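PDB 6OPF: nuclear RNA export factor 2, Panoramix fusion from Drosophila melanogaster, which works with Panoramix, Piwi and Nxt1 in fly ovaries to silence transposons cotranscriptionally, and is here represented by its UBA domain fused to a Panoramix helix. Local coordinates for residues S31-A36 and E41-L46; F47-K50 and H54-P57. All blocks are in the same frame, centred on the assembly; numbering follows the deposited sequence.

Contact 1 of 2, residues S31-A36 and E41-L46; sequences SIVEEA and ERALKL
Ala36 and Ala43 bring the C-terminal end of helix 26-35 onto the first turn of helix 40-52 in the Nxf2 UBA domain, the methyl carbons Ala36 CB and Ala43 CB 3.6 Å apart. Ala36 is the first residue to leave the helical path after helix 26-35, and its CB lies against the backbone of the second helix, 3.4 Å from Ala43 N. With only methyl groups at this point, the alpha carbons of the two alanines come within 5.0 Å, while the axes of the segments 31-35 and 41-46 approach to 8.3 Å at 127°. Next to the alanine pair, Ile32 offers its branch methyl rather than its longer arm: CG2, anti to the backbone N, rests 3.4 Å from Ala43 O and also touches Leu46 CB. Val33 adds CG2 against Ala43 CB, and Phe18 of helix 8-22 packs on both Val33 and Ala43, closing this tight, buried side.

The flanks are looser and more polar. Glu35, extended beyond CG, crosses Leu46 at about a right angle; its CG and CD lie by Leu46 CD1, and OE1 is 3.3 Å from Leu46 CD2. Arg42, likewise exposed, lays CB and CG along the methyl of Ala36, then bends at chi3 (-30°). Its NH1 comes 3.1 Å from Ala36 O, but the angle is too poor for a hydrogen bond, and the guanidinium meets that oxygen obliquely. Apolar packing therefore carries the join between the segments. Successive short helices packed round a shared hydrophobic core, here through an alanine pair with helix 8-22 over the buried side, are the pattern of the UBA fold, to whose clan the TAP-C domain belongs.

Contact 2 of 2, residues F47-K50 and H54-P57; sequences FIQK and HEIP
Lys50 and Glu55 meet through backbone and side chain where helix 40-52 of the Nxf2 UBA domain ends. Glu55 N donates to Lys50 O over 3.0 Å with an N-H...O angle of 159°. Along the Lys50 side chain, CB touches Ile56 CD1 at 4.0 Å, and CG lies against the Glu55 carboxylate, 3.7 Å from OE1. CD then packs on Ile32 of helix 26-35. CE carries the chain to its bend at chi4 (-49°), which leaves NZ 4.0 Å from Glu55 OE2, a long salt bridge; the nearer carboxylate is that of Glu35, in contact 1. Glu55 in turn sets its CB over Lys50 O, 3.3 Å away, beside the hydrogen bond made by its own N.

The apolar half belongs to Ile56, turned onto Phe47. Ile56 CD1 meets the Phe47 ring at its edge, near the ring plane, 3.7 Å from Phe47 CD1, as the two side chains cross at about a right angle. Leu24 touches both residues, and Trp28 packs on Ile56, so the loop is drawn in toward the domain core. His54, with positive phi, is the C-prime residue: its N pairs with Asn51 O while Glu55 N pairs with Lys50 O, and these two backbone bonds make the Schellman motif that ends the helix.

From the N terminus, helix 8-22 leads into helix 26-35, and contact 1 closes the short connection that turns the chain into helix 40-52. Contact 2 opens only after that loop has closed, folding the chain back on the end of the same helix; the two stand in series, neither nested nor crossed, with centres about 11 Å apart. Helix 40-52 is common to both. Ile32 joins them by packing its CD1 against Phe47 and Ile56, and a salt bridge links them at 3.2 Å from Glu35 OE2 to Lys50 NZ. Beyond contact 2 the Nxf2 part ends and, after an engineered junction, the Panoramix part follows; its helix 75-93 packs on Leu44, Phe47 and Ile48.

Contact 1 of 2, residues S31-A36 and E41-L46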
loop_
_atom_site.group_PDB
_atom_site.type_symbol
_atom_site.label_atom_id
_atom_site.label_comp_id
_atom_site.label_asym_id
_atom_site.label_seq_id
_atom_site.Cartn_x
_atom_site.Cartn_y
_atom_site.Cartn_z
ATOM N N SER D 31 -14.187 5.611 2.834
ATOM C CA SER D 31 -14.124 6.999 2.386
ATOM C C SER D 31 -15.019 7.896 3.225
ATOM O O SER D 31 -14.604 8.984 3.627
ATOM C CB SER D 31 -14.497 7.093 0.898
ATOM O OG SER D 31 -13.657 6.223 0.147
ATOM N N ILE D 32 -16.246 7.445 3.512
ATOM C CA ILE D 32 -17.188 8.262 4.280
ATOM C C ILE D 32 -16.736 8.393 5.730
ATOM O O ILE D 32 -16.711 9.498 6.288
ATOM C CB ILE D 32 -18.620 7.688 4.195
ATOM C CG1 ILE D 32 -19.177 7.797 2.771
ATOM C CG2 ILE D 32 -19.536 8.388 5.205
ATOM C CD1 ILE D 32 -20.571 7.169 2.582
ATOM N N VAL D 33 -16.384 7.272 6.368
ATOM C CA VAL D 33 -16.016 7.316 7.786
ATOM C C VAL D 33 -14.737 8.126 7.985
ATOM O O VAL D 33 -14.610 8.886 8.954
ATOM C CB VAL D 33 -15.887 5.888 8.356
ATOM C CG1 VAL D 33 -15.346 5.920 9.783
ATOM C CG2 VAL D 33 -17.225 5.153 8.317
ATOM N N GLU D 34 -13.781 8.002 7.054
ATOM C CA GLU D 34 -12.555 8.791 7.140
ATOM C C GLU D 34 -12.807 10.268 6.862
ATOM O O GLU D 34 -12.213 11.131 7.521
ATOM C CB GLU D 34 -11.507 8.246 6.181
ATOM C CG GLU D 34 -10.809 7.015 6.734
ATOM C CD GLU D 34 -9.718 6.521 5.821
ATOM O OE1 GLU D 34 -9.674 7.000 4.668
ATOM O OE2 GLU D 34 -8.909 5.670 6.264
ATOM N N GLU D 35 -13.687 10.583 5.906
ATOM C CA GLU D 35 -14.082 11.977 5.716
ATOM C C GLU D 35 -14.698 12.563 6.982
ATOM O O GLU D 35 -14.535 13.757 7.257
ATOM C CB GLU D 35 -15.063 12.106 4.553
ATOM C CG GLU D 35 -15.297 13.548 4.134
ATOM C CD GLU D 35 -16.273 13.691 2.979
ATOM O OE1 GLU D 35 -17.063 14.659 2.998
ATOM O OE2 GLU D 35 -16.245 12.843 2.057
ATOM N N ALA D 36 -15.387 11.739 7.770
ATOM C CA ALA D 36 -16.033 12.161 9.006
ATOM C C ALA D 36 -15.094 12.168 10.204
ATOM O O ALA D 36 -15.571 12.240 11.345
ATOM C CB ALA D 36 -17.222 11.253 9.302
ATOM N N GLU D 41 -21.444 9.711 14.151
ATOM C CA GLU D 41 -22.618 10.529 13.863
ATOM C C GLU D 41 -22.404 11.377 12.615
ATOM O O GLU D 41 -23.309 11.513 11.783
ATOM C CB GLU D 41 -22.943 11.413 15.064
ATOM C CG GLU D 41 -24.172 12.282 14.886
ATOM C CD GLU D 41 -24.328 13.309 16.005
ATOM O OE1 GLU D 41 -23.565 13.247 16.997
ATOM O OE2 GLU D 41 -25.211 14.184 15.885
ATOM N N ARG D 42 -21.216 11.964 12.474
ATOM C CA ARG D 42 -20.927 12.751 11.278
ATOM C C ARG D 42 -20.961 11.875 10.030
ATOM O O ARG D 42 -21.460 12.295 8.974
ATOM C CB ARG D 42 -19.568 13.439 11.432
ATOM C CG ARG D 42 -19.250 14.506 10.379
ATOM C CD ARG D 42 -18.157 15.435 10.887
ATOM N NE ARG D 42 -18.210 15.562 12.346
ATOM C CZ ARG D 42 -17.169 15.375 13.159
ATOM N NH1 ARG D 42 -15.980 15.054 12.659
ATOM N NH2 ARG D 42 -17.314 15.507 14.474
ATOM N N ALA D 43 -20.461 10.637 10.144
ATOM C CA ALA D 43 -20.407 9.739 8.993
ATOM C C ALA D 43 -21.803 9.352 8.511
ATOM O O ALA D 43 -22.046 9.285 7.301
ATOM C CB ALA D 43 -19.595 8.496 9.338
ATOM N N LEU D 44 -22.728 9.071 9.435
ATOM C CA LEU D 44 -24.094 8.760 9.014
ATOM C C LEU D 44 -24.716 9.943 8.284
ATOM O O LEU D 44 -25.410 9.768 7.276
ATOM C CB LEU D 44 -24.954 8.358 10.216
ATOM C CG LEU D 44 -24.592 7.035 10.917
ATOM C CD1 LEU D 44 -25.354 6.890 12.237
ATOM C CD2 LEU D 44 -24.874 5.850 10.018
ATOM N N LYS D 45 -24.434 11.154 8.755
ATOM C CA LYS D 45 -25.004 12.346 8.140
ATOM C C LYS D 45 -24.408 12.608 6.761
ATOM O O LYS D 45 -25.123 13.036 5.838
ATOM C CB LYS D 45 -24.805 13.546 9.064
ATOM C CG LYS D 45 -25.941 13.698 10.082
ATOM C CD LYS D 45 -25.806 14.989 10.867
ATOM C CE LYS D 45 -25.139 14.742 12.217
ATOM N NZ LYS D 45 -25.079 15.979 13.045
ATOM N N LEU D 46 -23.099 12.381 6.608
ATOM C CA LEU D 46 -22.475 12.493 5.293
ATOM C C LEU D 46 -23.059 11.473 4.332
ATOM O O LEU D 46 -23.370 11.793 3.172
ATOM C CB LEU D 46 -20.964 12.301 5.400
ATOM C CG LEU D 46 -20.088 13.544 5.475
ATOM C CD1 LEU D 46 -18.670 13.150 5.874
ATOM C CD2 LEU D 46 -20.097 14.300 4.143
#

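Contact 2 of 2, residues F47-K50 and H54-P57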
loop_
_atom_site.group_PDB
_atom_site.type_symbol
_atom_site.label_atom_id
_atom_site.label_comp_id
_atom_site.label_asym_id
_atom_site.label_seq_id
_atom_site.Cartn_x
_atom_site.Cartn_y
_atom_site.Cartn_z
ATOM N N PHE D 47 -23.188 10.225 4.795
ATOM C CA PHE D 47 -23.835 9.191 3.999
ATOM C C PHE D 47 -25.176 9.672 3.466
ATOM O O PHE D 47 -25.450 9.590 2.261
ATOM C CB PHE D 47 -24.018 7.929 4.840
ATOM C CG PHE D 47 -24.993 6.963 4.255
ATOM C CD1 PHE D 47 -24.781 6.432 2.987
ATOM C CD2 PHE D 47 -26.124 6.584 4.970
ATOM C CE1 PHE D 47 -25.673 5.535 2.441
ATOM C CE2 PHE D 47 -27.026 5.677 4.439
ATOM C CZ PHE D 47 -26.810 5.153 3.174
ATOM N N ILE D 48 -26.021 10.199 4.358
ATOM C CA ILE D 48 -27.354 10.643 3.957
ATOM C C ILE D 48 -27.264 11.786 2.949
ATOM O O ILE D 48 -28.003 11.813 1.957
ATOM C CB ILE D 48 -28.180 11.051 5.192
ATOM C CG1 ILE D 48 -28.494 9.828 6.055
ATOM C CG2 ILE D 48 -29.464 11.753 4.759
ATOM C CD1 ILE D 48 -28.900 10.178 7.455
ATOM N N GLN D 49 -26.369 12.746 3.197
ATOM C CA GLN D 49 -26.159 13.851 2.261
ATOM C C GLN D 49 -25.689 13.345 0.902
ATOM O O GLN D 49 -26.269 13.689 -0.138
ATOM C CB GLN D 49 -25.140 14.843 2.838
ATOM C CG GLN D 49 -24.796 16.019 1.910
ATOM C CD GLN D 49 -23.685 15.701 0.903
ATOM O OE1 GLN D 49 -22.530 15.472 1.278
ATOM N NE2 GLN D 49 -24.034 15.696 -0.384
ATOM N N LYS D 50 -24.605 12.559 0.891
ATOM C CA LYS D 50 -24.095 11.995 -0.354
ATOM C C LYS D 50 -25.185 11.244 -1.103
ATOM O O LYS D 50 -25.337 11.408 -2.320
ATOM C CB LYS D 50 -22.913 11.065 -0.079
ATOM C CG LYS D 50 -21.562 11.756 -0.052
ATOM C CD LYS D 50 -20.440 10.805 0.361
ATOM C CE LYS D 50 -19.259 11.554 0.967
ATOM N NZ LYS D 50 -18.827 12.720 0.125
ATOM N N HIS D 54 -27.401 11.892 -4.957
ATOM C CA HIS D 54 -27.289 10.839 -5.969
ATOM C C HIS D 54 -25.836 10.471 -6.231
ATOM O O HIS D 54 -25.471 10.114 -7.354
ATOM C CB HIS D 54 -27.981 11.235 -7.278
ATOM C CG HIS D 54 -29.471 11.294 -7.176
ATOM N ND1 HIS D 54 -30.128 12.160 -6.328
ATOM C CD2 HIS D 54 -30.434 10.573 -7.800
ATOM C CE1 HIS D 54 -31.432 11.974 -6.435
ATOM N NE2 HIS D 54 -31.644 11.018 -7.324
ATOM N N GLU D 55 -24.992 10.576 -5.191
ATOM C CA GLU D 55 -23.583 10.221 -5.334
ATOM C C GLU D 55 -23.341 8.722 -5.236
ATOM O O GLU D 55 -22.307 8.240 -5.713
ATOM C CB GLU D 55 -22.734 10.933 -4.280
ATOM C CG GLU D 55 -22.367 12.370 -4.597
ATOM C CD GLU D 55 -21.287 12.924 -3.672
ATOM O OE1 GLU D 55 -21.539 13.977 -3.045
ATOM O OE2 GLU D 55 -20.188 12.316 -3.577
ATOM N N ILE D 56 -24.254 7.975 -4.627
ATOM C CA ILE D 56 -23.996 6.578 -4.297
ATOM C C ILE D 56 -24.901 5.709 -5.163
ATOM O O ILE D 56 -26.132 5.767 -5.028
ATOM C CB ILE D 56 -24.203 6.284 -2.806
ATOM C CG1 ILE D 56 -23.382 7.252 -1.955
ATOM C CG2 ILE D 56 -23.816 4.828 -2.515
ATOM C CD1 ILE D 56 -23.593 7.100 -0.448
ATOM N N PRO D 57 -24.343 4.919 -6.081
ATOM C CA PRO D 57 -25.183 4.089 -6.948
ATOM C C PRO D 57 -25.851 2.957 -6.179
ATOM O O PRO D 57 -25.361 2.509 -5.137
ATOM C CB PRO D 57 -24.191 3.557 -7.993
ATOM C CG PRO D 57 -22.831 3.675 -7.331
ATOM C CD PRO D 57 -22.923 4.900 -6.486
#